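Local coordinates for protein methanogen homoaconitase large subunit (Methanocaldococcus jannaschii, PDB 4KP2) that forms, with a small subunit, an iron-sulfur hydro-lyase that converts (R)-homocitrate through cis-homoaconitate to homoisocitrate in 2-oxosuberate biosynthesis, at residues His83-Asn88 against Glu94-Ala99; Leu49-Asp54 against Gly117-Ile122; Leu59-Leu64 against Val103-Ile108. All blocks are in the same frame, centred on the assembly; numbering follows the deposited sequence.

The three contacts lie in one parallel five-stranded alpha/beta unit of the aconitase fold, on the same side of the chain's centre, their centres 14 to 15 Å apart. Contacts 1 and 2 meet at Asp54, whose carboxylate takes the backbone N-H groups that follow strand 77-80: Asn84 N lies 2.8 Å from Asp54 OD2 and His83 N 3.1 Å from Asp54 OD1. Contacts 1 and 3 share helix 90-106, and strand 49-53 of contact 2 leads into helix 57-67 of contact 3. Contact 2 is nearest the [4Fe-4S] site, with the side chain of His120 about 4 Å from that of Cys323, a predicted cluster ligand; contact 3 is plain helix packing away from it.

Contact 1: residues His83-Asn88 against Glu94-Ala99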
ATOM      1  N   HIS A  83      -1.717 -11.936   1.829  1.00 47.14           N
ATOM      2  CA  HIS A  83      -3.065 -11.672   1.337  1.00 51.34           C
ATOM      3  C   HIS A  83      -3.647 -10.361   1.862  1.00 49.98           C
ATOM      4  O   HIS A  83      -4.260  -9.603   1.110  1.00 49.66           O
ATOM      5  CB  HIS A  83      -3.999 -12.832   1.685  1.00 47.71           C
ATOM      6  CG  HIS A  83      -3.872 -14.006   0.765  1.00 47.15           C
ATOM      7  ND1 HIS A  83      -2.673 -14.641   0.526  1.00 49.72           N
ATOM      8  CD2 HIS A  83      -4.799 -14.659   0.024  1.00 46.61           C
ATOM      9  CE1 HIS A  83      -2.865 -15.634  -0.322  1.00 52.35           C
ATOM     10  NE2 HIS A  83      -4.146 -15.667  -0.643  1.00 52.88           N
ATOM     11  N   ASN A  84      -3.457 -10.103   3.151  1.00 46.23           N
ATOM     12  CA  ASN A  84      -4.035  -8.926   3.786  1.00 50.86           C
ATOM     13  C   ASN A  84      -2.990  -8.080   4.502  1.00 51.03           C
ATOM     14  O   ASN A  84      -3.072  -7.872   5.713  1.00 54.29           O
ATOM     15  CB  ASN A  84      -5.131  -9.343   4.769  1.00 56.72           C
ATOM     16  CG  ASN A  84      -6.210 -10.188   4.118  1.00 59.86           C
ATOM     17  OD1 ASN A  84      -7.214  -9.666   3.634  1.00 66.50           O
ATOM     18  ND2 ASN A  84      -6.006 -11.501   4.104  1.00 48.01           N
ATOM     19  N   VAL A  85      -2.008  -7.591   3.751  1.00 48.36           N
ATOM     20  CA  VAL A  85      -0.930  -6.804   4.339  1.00 54.94           C
ATOM     21  C   VAL A  85      -0.836  -5.398   3.737  1.00 55.64           C
ATOM     22  O   VAL A  85      -0.666  -5.243   2.528  1.00 57.45           O
ATOM     23  CB  VAL A  85       0.428  -7.535   4.232  1.00 51.39           C
ATOM     24  CG1 VAL A  85       0.458  -8.720   5.182  1.00 53.87           C
ATOM     25  CG2 VAL A  85       0.690  -7.989   2.803  1.00 43.43           C
ATOM     26  N   PRO A  86      -0.971  -4.362   4.582  1.00 49.55           N
ATOM     27  CA  PRO A  86      -1.283  -4.405   6.016  1.00 51.79           C
ATOM     28  C   PRO A  86      -2.738  -4.811   6.254  1.00 50.55           C
ATOM     29  O   PRO A  86      -3.528  -4.768   5.311  1.00 51.20           O
ATOM     30  CB  PRO A  86      -1.065  -2.951   6.463  1.00 51.90           C
ATOM     31  CG  PRO A  86      -0.230  -2.331   5.396  1.00 54.43           C
ATOM     32  CD  PRO A  86      -0.667  -2.994   4.135  1.00 52.72           C
ATOM     33  N   PRO A  87      -3.077  -5.219   7.491  1.00 55.11           N
ATOM     34  CA  PRO A  87      -4.438  -5.635   7.853  1.00 59.47           C
ATOM     35  C   PRO A  87      -5.512  -4.651   7.398  1.00 59.94           C
ATOM     36  O   PRO A  87      -5.426  -3.458   7.690  1.00 60.98           O
ATOM     37  CB  PRO A  87      -4.383  -5.682   9.379  1.00 55.67           C
ATOM     38  CG  PRO A  87      -2.982  -6.065   9.671  1.00 60.86           C
ATOM     39  CD  PRO A  87      -2.138  -5.404   8.612  1.00 55.71           C
ATOM     40  N   ASN A  88      -6.513  -5.162   6.691  1.00 64.18           N
ATOM     41  CA  ASN A  88      -7.569  -4.334   6.120  1.00 61.69           C
ATOM     42  C   ASN A  88      -8.826  -4.277   6.983  1.00 64.83           C
ATOM     43  O   ASN A  88      -9.515  -3.261   7.024  1.00 60.63           O
ATOM     44  CB  ASN A  88      -7.916  -4.827   4.715  1.00 69.33           C
ATOM     45  CG  ASN A  88      -7.903  -6.341   4.612  1.00 72.35           C
ATOM     46  OD1 ASN A  88      -7.223  -7.019   5.382  1.00 70.72           O
ATOM     47  ND2 ASN A  88      -8.652  -6.880   3.657  1.00 74.06           N
ATOM     48  N   GLU A  94      -7.335  -9.823  13.492  1.00 53.32           N
ATOM     49  CA  GLU A  94      -7.522 -10.878  14.481  1.00 52.11           C
ATOM     50  C   GLU A  94      -6.937 -12.190  13.974  1.00 48.38           C
ATOM     51  O   GLU A  94      -6.380 -12.970  14.747  1.00 51.48           O
ATOM     52  CB  GLU A  94      -9.005 -11.057  14.810  1.00 54.16           C
ATOM     53  CG  GLU A  94      -9.619  -9.920  15.615  1.00 54.16           C
ATOM     54  CD  GLU A  94      -9.172  -9.913  17.066  1.00 60.00           C
ATOM     55  OE1 GLU A  94      -8.513 -10.883  17.496  1.00 51.86           O
ATOM     56  OE2 GLU A  94      -9.484  -8.935  17.777  1.00 60.90           O
ATOM     57  N   MET A  95      -7.072 -12.428  12.674  1.00 50.15           N
ATOM     58  CA  MET A  95      -6.519 -13.628  12.059  1.00 48.75           C
ATOM     59  C   MET A  95      -4.996 -13.647  12.148  1.00 53.32           C
ATOM     60  O   MET A  95      -4.404 -14.652  12.543  1.00 53.81           O
ATOM     61  CB  MET A  95      -6.970 -13.754  10.602  1.00 49.80           C
ATOM     62  CG  MET A  95      -8.398 -14.251  10.437  1.00 51.17           C
ATOM     63  SD  MET A  95      -8.782 -14.723   8.739  1.00 66.55           S
ATOM     64  CE  MET A  95      -8.480 -13.184   7.877  1.00 58.89           C
ATOM     65  N   GLN A  96      -4.368 -12.533  11.790  1.00 50.71           N
ATOM     66  CA  GLN A  96      -2.913 -12.435  11.835  1.00 50.99           C
ATOM     67  C   GLN A  96      -2.386 -12.577  13.258  1.00 49.06           C
ATOM     68  O   GLN A  96      -1.282 -13.080  13.467  1.00 55.02           O
ATOM     69  CB  GLN A  96      -2.436 -11.120  11.216  1.00 49.53           C
ATOM     70  CG  GLN A  96      -2.697 -11.007   9.724  1.00 51.92           C
ATOM     71  CD  GLN A  96      -2.078  -9.765   9.117  1.00 56.33           C
ATOM     72  OE1 GLN A  96      -1.292  -9.071   9.760  1.00 61.40           O
ATOM     73  NE2 GLN A  96      -2.435  -9.476   7.870  1.00 54.10           N
ATOM     74  N   LYS A  97      -3.180 -12.143  14.231  1.00 51.24           N
ATOM     75  CA  LYS A  97      -2.802 -12.288  15.630  1.00 52.95           C
ATOM     76  C   LYS A  97      -2.868 -13.756  16.038  1.00 49.57           C
ATOM     77  O   LYS A  97      -2.065 -14.221  16.847  1.00 50.90           O
ATOM     78  CB  LYS A  97      -3.704 -11.444  16.531  1.00 51.33           C
ATOM     79  CG  LYS A  97      -3.174 -11.290  17.949  1.00 57.09           C
ATOM     80  CD  LYS A  97      -4.102 -10.453  18.813  1.00 54.60           C
ATOM     81  CE  LYS A  97      -5.404 -11.182  19.098  1.00 58.11           C
ATOM     82  NZ  LYS A  97      -6.270 -10.418  20.036  1.00 49.20           N
ATOM     83  N   LEU A  98      -3.826 -14.479  15.467  1.00 50.74           N
ATOM     84  CA  LEU A  98      -3.966 -15.907  15.723  1.00 51.19           C
ATOM     85  C   LEU A  98      -2.846 -16.684  15.046  1.00 49.34           C
ATOM     86  O   LEU A  98      -2.359 -17.681  15.575  1.00 49.93           O
ATOM     87  CB  LEU A  98      -5.321 -16.409  15.223  1.00 47.72           C
ATOM     88  CG  LEU A  98      -6.317 -16.847  16.296  1.00 47.66           C
ATOM     89  CD1 LEU A  98      -7.576 -17.406  15.654  1.00 49.95           C
ATOM     90  CD2 LEU A  98      -5.681 -17.871  17.219  1.00 51.23           C
ATOM     91  N   ALA A  99      -2.444 -16.218  13.867  1.00 48.62           N
ATOM     92  CA  ALA A  99      -1.359 -16.848  13.128  1.00 43.79           C
ATOM     93  C   ALA A  99      -0.037 -16.656  13.859  1.00 46.64           C
ATOM     94  O   ALA A  99       0.849 -17.506  13.791  1.00 47.99           O
ATOM     95  CB  ALA A  99      -1.279 -16.283  11.722  1.00 43.01           C
TER
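Gln96 reaches from helix 90-106 back to Asn84, Val85 and Pro87, in the loop that brings the chain into this helix from strand 77-80, a beta-to-alpha connection of a parallel-sheet domain of the aconitase fold. Taken in order, Glu94 comes first: its OE2 bonds to the backbone N of Glu396 in the second subunit, so this turn of the helix belongs to the dimer interface. Met95 packs on Pro58 of helix 57-67. Gln96 carries the contact itself. Its chain is extended beyond CG (chi2 -174°), which carries the amide clear of the helix to the loop, at about a right angle to the Val85 and Pro87 side chains. There NE2 gives a weak, strongly bent bond to Asn84 O, 2.8 Å long with 119° at the hydrogen. Gln96 OE1 rests 3.4 Å from Pro87 CG, and Val85 CG1 stands 4.0 Å from Gln96 NE2. A glutamine suits the place, being long enough to span the distance and able to give an N-H to a loop carbonyl. The loop is also shaped by a cis peptide before Pro86 and by Asn88 ND2, which bonds Asn84 OD1 at 3.1 Å, in the carbonyl plane and on a lone pair. Lys97 leans back along the helix to form a long salt bridge with Glu94, and its NZ also bonds Glu396 O of the second subunit. Ala99, small enough to lie against Thr57, ends the segment with its N 2.8 Å from Met95 O.

Contact 2: residues Leu49-Asp54 against Gly117-Ile122; sequences LAMTHD and GICHQI
Met51 lies against Cys119 and His120 where helix 119-126 packs on strand 49-53, the central strand of a parallel five-stranded sheet with order 3-2-1-4-5, as in Rossmann-like alpha/beta domains. From Met51 CB the chain sets out toward the helix, with CG anti to the backbone N (chi1 159°). CB and CG only carry it across; a bend about the CB-CG bond (chi2 -100°) then places the sulfur, where the touching begins. Met51 SD lies 4.0 Å from Cys119 CB, and SD is also 4.3 Å from His120 CE1, a sulfur-aromatic contact at an oblique angle to the ring. The last torsion, chi3 136°, swings the methyl onto the cysteine. Met51 CE there meets Cys119 CB at 3.5 Å and Cys119 SG at 3.6 Å. A flexible, unbranched methionine can make such a turn, and the small cysteine lets strand and helix come close. With an alanine here, SD and CE are gone, and a gap is likely to open beside Cys119, with His120 CE1 losing its contact to the methionine sulfur. Two residues further on, His53 adds its CB, 4.5 Å from Cys119 CB, while its ring lies obliquely to Cys119 SG; His53 ND1 is bonded to Gly55 N. His120 NE2 bonds Asp138 OD1, and the ring lies near Cys323, a predicted ligand of the [4Fe-4S] cluster. Ile118 takes the N-cap position, and its O receives Ile122 N in the first turn of the helix. Within that turn Cys119 SG sits over the centre of the His120 ring, 3.7 Å above its plane.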
ATOM      1  N   LEU A  49       7.234 -30.047   2.407  1.00 43.52           N
ATOM      2  CA  LEU A  49       7.054 -28.625   2.674  1.00 44.12           C
ATOM      3  C   LEU A  49       5.580 -28.266   2.844  1.00 44.54           C
ATOM      4  O   LEU A  49       4.759 -28.544   1.970  1.00 41.17           O
ATOM      5  CB  LEU A  49       7.671 -27.801   1.542  1.00 43.94           C
ATOM      6  CG  LEU A  49       8.008 -26.339   1.835  1.00 41.47           C
ATOM      7  CD1 LEU A  49       9.042 -26.258   2.944  1.00 39.68           C
ATOM      8  CD2 LEU A  49       8.510 -25.645   0.579  1.00 41.91           C
ATOM      9  N   ALA A  50       5.251 -27.646   3.972  1.00 41.33           N
ATOM     10  CA  ALA A  50       3.878 -27.241   4.258  1.00 46.12           C
ATOM     11  C   ALA A  50       3.791 -25.737   4.497  1.00 48.09           C
ATOM     12  O   ALA A  50       4.577 -25.176   5.260  1.00 46.34           O
ATOM     13  CB  ALA A  50       3.338 -28.007   5.455  1.00 43.29           C
ATOM     14  N   MET A  51       2.834 -25.086   3.845  1.00 41.24           N
ATOM     15  CA  MET A  51       2.718 -23.632   3.924  1.00 44.45           C
ATOM     16  C   MET A  51       1.276 -23.127   3.970  1.00 44.15           C
ATOM     17  O   MET A  51       0.424 -23.572   3.202  1.00 40.86           O
ATOM     18  CB  MET A  51       3.474 -22.975   2.765  1.00 50.09           C
ATOM     19  CG  MET A  51       3.035 -21.553   2.451  1.00 43.45           C
ATOM     20  SD  MET A  51       1.904 -21.474   1.048  1.00 53.44           S
ATOM     21  CE  MET A  51       0.677 -20.333   1.680  1.00 42.27           C
ATOM     22  N   THR A  52       1.018 -22.194   4.882  1.00 43.10           N
ATOM     23  CA  THR A  52      -0.267 -21.508   4.958  1.00 45.65           C
ATOM     24  C   THR A  52      -0.051 -20.006   5.128  1.00 44.91           C
ATOM     25  O   THR A  52       0.905 -19.577   5.776  1.00 47.87           O
ATOM     26  CB  THR A  52      -1.127 -22.030   6.121  1.00 43.70           C
ATOM     27  OG1 THR A  52      -0.340 -22.077   7.318  1.00 42.82           O
ATOM     28  CG2 THR A  52      -1.654 -23.424   5.812  1.00 40.06           C
ATOM     29  N   HIS A  53      -0.939 -19.209   4.541  1.00 42.26           N
ATOM     30  CA  HIS A  53      -0.822 -17.755   4.625  1.00 41.49           C
ATOM     31  C   HIS A  53      -1.796 -17.161   5.641  1.00 46.10           C
ATOM     32  O   HIS A  53      -2.547 -17.888   6.292  1.00 49.84           O
ATOM     33  CB  HIS A  53      -1.020 -17.113   3.248  1.00 45.07           C
ATOM     34  CG  HIS A  53      -2.305 -17.497   2.578  1.00 46.54           C
ATOM     35  ND1 HIS A  53      -3.516 -16.927   2.907  1.00 44.49           N
ATOM     36  CD2 HIS A  53      -2.565 -18.389   1.595  1.00 46.90           C
ATOM     37  CE1 HIS A  53      -4.466 -17.454   2.157  1.00 46.71           C
ATOM     38  NE2 HIS A  53      -3.917 -18.345   1.352  1.00 49.87           N
ATOM     39  N   ASP A  54      -1.782 -15.835   5.765  1.00 43.26           N
ATOM     40  CA  ASP A  54      -2.575 -15.132   6.774  1.00 46.14           C
ATOM     41  C   ASP A  54      -4.077 -15.387   6.669  1.00 49.72           C
ATOM     42  O   ASP A  54      -4.820 -15.166   7.625  1.00 48.72           O
ATOM     43  CB  ASP A  54      -2.297 -13.627   6.722  1.00 45.45           C
ATOM     44  CG  ASP A  54      -2.565 -13.030   5.356  1.00 48.97           C
ATOM     45  OD1 ASP A  54      -2.311 -13.719   4.345  1.00 52.56           O
ATOM     46  OD2 ASP A  54      -3.029 -11.873   5.291  1.00 47.31           O
ATOM     47  N   GLY A 117       6.619 -10.586   1.179  1.00 46.41           N
ATOM     48  CA  GLY A 117       6.205 -10.919  -0.171  1.00 45.22           C
ATOM     49  C   GLY A 117       5.155 -12.010  -0.238  1.00 40.18           C
ATOM     50  O   GLY A 117       4.720 -12.536   0.788  1.00 37.38           O
ATOM     51  N   ILE A 118       4.747 -12.344  -1.459  1.00 36.71           N
ATOM     52  CA  ILE A 118       3.753 -13.382  -1.691  1.00 43.29           C
ATOM     53  C   ILE A 118       4.270 -14.732  -1.204  1.00 42.22           C
ATOM     54  O   ILE A 118       5.454 -15.036  -1.342  1.00 43.29           O
ATOM     55  CB  ILE A 118       3.381 -13.470  -3.185  1.00 41.44           C
ATOM     56  CG1 ILE A 118       2.977 -12.091  -3.711  1.00 45.37           C
ATOM     57  CG2 ILE A 118       2.256 -14.470  -3.411  1.00 37.37           C
ATOM     58  CD1 ILE A 118       2.618 -12.080  -5.173  1.00 48.37           C
ATOM     59  N   CYS A 119       3.374 -15.524  -0.625  1.00 34.17           N
ATOM     60  CA  CYS A 119       3.713 -16.826  -0.061  1.00 39.83           C
ATOM     61  C   CYS A 119       4.419 -17.744  -1.056  1.00 39.51           C
ATOM     62  O   CYS A 119       5.415 -18.383  -0.722  1.00 42.38           O
ATOM     63  CB  CYS A 119       2.453 -17.511   0.467  1.00 41.96           C
ATOM     64  SG  CYS A 119       1.179 -17.790  -0.789  1.00 44.67           S
ATOM     65  N   HIS A 120       3.897 -17.807  -2.276  1.00 39.08           N
ATOM     66  CA  HIS A 120       4.474 -18.667  -3.301  1.00 38.85           C
ATOM     67  C   HIS A 120       5.816 -18.136  -3.791  1.00 43.47           C
ATOM     68  O   HIS A 120       6.715 -18.908  -4.120  1.00 53.52           O
ATOM     69  CB  HIS A 120       3.510 -18.821  -4.477  1.00 40.37           C
ATOM     70  CG  HIS A 120       2.214 -19.477  -4.110  1.00 45.70           C
ATOM     71  ND1 HIS A 120       2.133 -20.491  -3.185  1.00 47.16           N
ATOM     72  CD2 HIS A 120       0.951 -19.254  -4.543  1.00 46.10           C
ATOM     73  CE1 HIS A 120       0.872 -20.872  -3.062  1.00 47.36           C
ATOM     74  NE2 HIS A 120       0.136 -20.137  -3.874  1.00 48.81           N
ATOM     75  N   GLN A 121       5.945 -16.814  -3.839  1.00 41.41           N
ATOM     76  CA  GLN A 121       7.186 -16.188  -4.279  1.00 40.73           C
ATOM     77  C   GLN A 121       8.297 -16.411  -3.258  1.00 44.50           C
ATOM     78  O   GLN A 121       9.433 -16.710  -3.621  1.00 41.80           O
ATOM     79  CB  GLN A 121       6.979 -14.693  -4.522  1.00 40.58           C
ATOM     80  CG  GLN A 121       8.204 -13.984  -5.076  1.00 38.64           C
ATOM     81  CD  GLN A 121       8.599 -14.484  -6.452  1.00 40.44           C
ATOM     82  OE1 GLN A 121       7.758 -14.939  -7.228  1.00 27.29           O
ATOM     83  NE2 GLN A 121       9.889 -14.403  -6.763  1.00 45.51           N
ATOM     84  N   ILE A 122       7.959 -16.259  -1.981  1.00 45.80           N
ATOM     85  CA  ILE A 122       8.901 -16.515  -0.897  1.00 47.30           C
ATOM     86  C   ILE A 122       9.328 -17.977  -0.904  1.00 52.24           C
ATOM     87  O   ILE A 122      10.507 -18.299  -0.740  1.00 52.18           O
ATOM     88  CB  ILE A 122       8.283 -16.177   0.474  1.00 42.06           C
ATOM     89  CG1 ILE A 122       8.042 -14.672   0.594  1.00 45.51           C
ATOM     90  CG2 ILE A 122       9.181 -16.656   1.607  1.00 43.64           C
ATOM     91  CD1 ILE A 122       7.412 -14.261   1.904  1.00 48.47           C
TER

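Contact 3: residues Leu59-Leu64 against Val103-Ile108; sequences LAYKAL and VKRFGI
Tyr61 and Phe106 hold their rings nearly perpendicular, with planes at 86° and centroids 6.0 Å apart. The touch is made by Tyr61 CE1, which comes to the edge of the Phe106 ring, close to its plane, 3.5 Å from Phe106 CE2. Both rings reach the seam between the helices through their first torsions: Tyr61 CG is anti to the backbone N (chi1 -176°), whereas Phe106 CG stands beside its own N (chi1 -59°). Leu64 follows Tyr61 by three residues on the same helix; its side chain and that of Phe106 approach each other from opposite directions, and Leu64 CD2 lies 4.1 Å from Phe106 CZ, so the phenylalanine's outer end is held by a flat ring and a branched aliphatic tip. Large apolar side chains suit this seam, where the helix backbones stay well apart and long groups must bridge them. Arg105 adds its aliphatic part: its CG lies 3.7 Å above the centre of the Phe106 ring, while its CB approaches Tyr61 OH and its guanidinium leads away. Past Phe106 the chain turns through Gly107, whose positive phi suits glycine, and Ile108 N bonds back to Val103 O at 3.1 Å. Phe102 completes the aromatic cluster, meeting Tyr61 edge-to-face and also touching Phe106. Helix 57-67 thus packs against helix 90-106 here, while its Ala60, Ala63 and Leu64 meet helix 156-165, and Val103 and Ile108 rest on strand 77-80 of the parallel sheet.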
ATOM      1  N   LEU A  59      -7.159 -20.536   9.990  1.00 46.77           N
ATOM      2  CA  LEU A  59      -8.158 -21.545   9.665  1.00 47.43           C
ATOM      3  C   LEU A  59      -7.602 -22.948   9.882  1.00 49.66           C
ATOM      4  O   LEU A  59      -8.316 -23.847  10.324  1.00 56.36           O
ATOM      5  CB  LEU A  59      -8.635 -21.384   8.221  1.00 40.50           C
ATOM      6  CG  LEU A  59      -9.834 -20.467   7.960  1.00 47.39           C
ATOM      7  CD1 LEU A  59      -9.607 -19.068   8.513  1.00 44.56           C
ATOM      8  CD2 LEU A  59     -10.137 -20.409   6.470  1.00 41.28           C
ATOM      9  N   ALA A  60      -6.322 -23.125   9.571  1.00 46.03           N
ATOM     10  CA  ALA A  60      -5.662 -24.414   9.738  1.00 46.99           C
ATOM     11  C   ALA A  60      -5.263 -24.643  11.191  1.00 45.76           C
ATOM     12  O   ALA A  60      -5.236 -25.778  11.664  1.00 38.19           O
ATOM     13  CB  ALA A  60      -4.444 -24.507   8.834  1.00 48.00           C
ATOM     14  N   TYR A  61      -4.952 -23.557  11.892  1.00 46.34           N
ATOM     15  CA  TYR A  61      -4.572 -23.632  13.297  1.00 48.91           C
ATOM     16  C   TYR A  61      -5.774 -24.015  14.153  1.00 41.60           C
ATOM     17  O   TYR A  61      -5.677 -24.893  15.011  1.00 45.29           O
ATOM     18  CB  TYR A  61      -3.996 -22.295  13.767  1.00 47.37           C
ATOM     19  CG  TYR A  61      -3.474 -22.307  15.189  1.00 47.81           C
ATOM     20  CD1 TYR A  61      -2.994 -23.478  15.766  1.00 48.92           C
ATOM     21  CD2 TYR A  61      -3.471 -21.150  15.956  1.00 48.45           C
ATOM     22  CE1 TYR A  61      -2.521 -23.491  17.063  1.00 49.36           C
ATOM     23  CE2 TYR A  61      -2.999 -21.154  17.256  1.00 49.71           C
ATOM     24  CZ  TYR A  61      -2.525 -22.328  17.804  1.00 50.95           C
ATOM     25  OH  TYR A  61      -2.053 -22.339  19.097  1.00 60.11           O
ATOM     26  N   LYS A  62      -6.901 -23.350  13.918  1.00 41.24           N
ATOM     27  CA  LYS A  62      -8.130 -23.624  14.653  1.00 50.01           C
ATOM     28  C   LYS A  62      -8.559 -25.071  14.436  1.00 52.09           C
ATOM     29  O   LYS A  62      -9.068 -25.723  15.349  1.00 54.38           O
ATOM     30  CB  LYS A  62      -9.239 -22.671  14.204  1.00 53.26           C
ATOM     31  CG  LYS A  62     -10.031 -22.036  15.340  1.00 57.36           C
ATOM     32  CD  LYS A  62     -10.773 -23.077  16.161  1.00 66.50           C
ATOM     33  CE  LYS A  62     -11.687 -22.422  17.183  1.00 66.30           C
ATOM     34  NZ  LYS A  62     -10.943 -21.491  18.076  1.00 70.46           N
ATOM     35  N   ALA A  63      -8.343 -25.569  13.223  1.00 46.35           N
ATOM     36  CA  ALA A  63      -8.650 -26.955  12.899  1.00 46.23           C
ATOM     37  C   ALA A  63      -7.655 -27.899  13.564  1.00 51.11           C
ATOM     38  O   ALA A  63      -7.986 -29.039  13.890  1.00 52.03           O
ATOM     39  CB  ALA A  63      -8.652 -27.158  11.394  1.00 44.25           C
ATOM     40  N   LEU A  64      -6.434 -27.413  13.764  1.00 49.01           N
ATOM     41  CA  LEU A  64      -5.379 -28.206  14.384  1.00 48.49           C
ATOM     42  C   LEU A  64      -5.612 -28.349  15.885  1.00 52.35           C
ATOM     43  O   LEU A  64      -5.206 -29.337  16.496  1.00 52.05           O
ATOM     44  CB  LEU A  64      -4.015 -27.563  14.121  1.00 48.58           C
ATOM     45  CG  LEU A  64      -2.777 -28.276  14.667  1.00 45.67           C
ATOM     46  CD1 LEU A  64      -2.642 -29.660  14.054  1.00 41.21           C
ATOM     47  CD2 LEU A  64      -1.528 -27.447  14.409  1.00 41.30           C
ATOM     48  N   VAL A 103       2.783 -19.548  15.199  1.00 53.62           N
ATOM     49  CA  VAL A 103       4.219 -19.436  14.979  1.00 53.66           C
ATOM     50  C   VAL A 103       4.975 -19.400  16.304  1.00 53.84           C
ATOM     51  O   VAL A 103       6.013 -20.047  16.457  1.00 54.47           O
ATOM     52  CB  VAL A 103       4.563 -18.177  14.158  1.00 54.42           C
ATOM     53  CG1 VAL A 103       6.068 -18.028  14.007  1.00 46.58           C
ATOM     54  CG2 VAL A 103       3.893 -18.239  12.796  1.00 49.61           C
ATOM     55  N   LYS A 104       4.443 -18.648  17.262  1.00 54.50           N
ATOM     56  CA  LYS A 104       5.076 -18.507  18.567  1.00 53.24           C
ATOM     57  C   LYS A 104       5.029 -19.819  19.344  1.00 54.09           C
ATOM     58  O   LYS A 104       6.005 -20.208  19.986  1.00 57.67           O
ATOM     59  CB  LYS A 104       4.388 -17.405  19.372  1.00 56.84           C
ATOM     60  CG  LYS A 104       5.254 -16.802  20.462  1.00 55.67           C
ATOM     61  CD  LYS A 104       6.382 -15.958  19.880  1.00 60.78           C
ATOM     62  CE  LYS A 104       5.899 -14.578  19.439  1.00 64.48           C
ATOM     63  NZ  LYS A 104       5.156 -14.585  18.145  1.00 52.75           N
ATOM     64  N   ARG A 105       3.887 -20.495  19.278  1.00 54.60           N
ATOM     65  CA  ARG A 105       3.685 -21.743  20.008  1.00 54.57           C
ATOM     66  C   ARG A 105       4.575 -22.872  19.500  1.00 57.19           C
ATOM     67  O   ARG A 105       5.316 -23.483  20.270  1.00 60.31           O
ATOM     68  CB  ARG A 105       2.216 -22.171  19.938  1.00 58.49           C
ATOM     69  CG  ARG A 105       1.956 -23.594  20.406  1.00 58.43           C
ATOM     70  CD  ARG A 105       2.286 -23.762  21.879  1.00 68.18           C
ATOM     71  NE  ARG A 105       2.293 -25.166  22.279  1.00 74.03           N
ATOM     72  CZ  ARG A 105       3.355 -25.960  22.191  1.00 77.21           C
ATOM     73  NH1 ARG A 105       4.500 -25.489  21.715  1.00 71.82           N
ATOM     74  NH2 ARG A 105       3.275 -27.227  22.576  1.00 80.44           N
ATOM     75  N   PHE A 106       4.499 -23.145  18.203  1.00 52.13           N
ATOM     76  CA  PHE A 106       5.192 -24.292  17.627  1.00 51.76           C
ATOM     77  C   PHE A 106       6.592 -23.954  17.119  1.00 48.90           C
ATOM     78  O   PHE A 106       7.267 -24.802  16.536  1.00 50.25           O
ATOM     79  CB  PHE A 106       4.353 -24.915  16.512  1.00 50.15           C
ATOM     80  CG  PHE A 106       2.996 -25.376  16.965  1.00 56.29           C
ATOM     81  CD1 PHE A 106       2.844 -26.594  17.604  1.00 56.07           C
ATOM     82  CD2 PHE A 106       1.876 -24.591  16.753  1.00 53.99           C
ATOM     83  CE1 PHE A 106       1.597 -27.021  18.022  1.00 55.69           C
ATOM     84  CE2 PHE A 106       0.627 -25.012  17.169  1.00 54.22           C
ATOM     85  CZ  PHE A 106       0.488 -26.230  17.806  1.00 49.30           C
ATOM     86  N   GLY A 107       7.019 -22.715  17.345  1.00 48.37           N
ATOM     87  CA  GLY A 107       8.364 -22.291  16.997  1.00 52.47           C
ATOM     88  C   GLY A 107       8.673 -22.348  15.514  1.00 50.05           C
ATOM     89  O   GLY A 107       9.728 -22.836  15.107  1.00 42.85           O
ATOM     90  N   ILE A 108       7.749 -21.848  14.701  1.00 44.89           N
ATOM     91  CA  ILE A 108       7.943 -21.821  13.258  1.00 40.05           C
ATOM     92  C   ILE A 108       9.001 -20.788  12.888  1.00 41.37           C
ATOM     93  O   ILE A 108       8.704 -19.601  12.754  1.00 42.00           O
ATOM     94  CB  ILE A 108       6.636 -21.493  12.518  1.00 45.08           C
ATOM     95  CG1 ILE A 108       5.514 -22.418  12.991  1.00 42.44           C
ATOM     96  CG2 ILE A 108       6.828 -21.611  11.014  1.00 45.51           C
ATOM     97  CD1 ILE A 108       5.781 -23.883  12.730  1.00 46.15           C
TER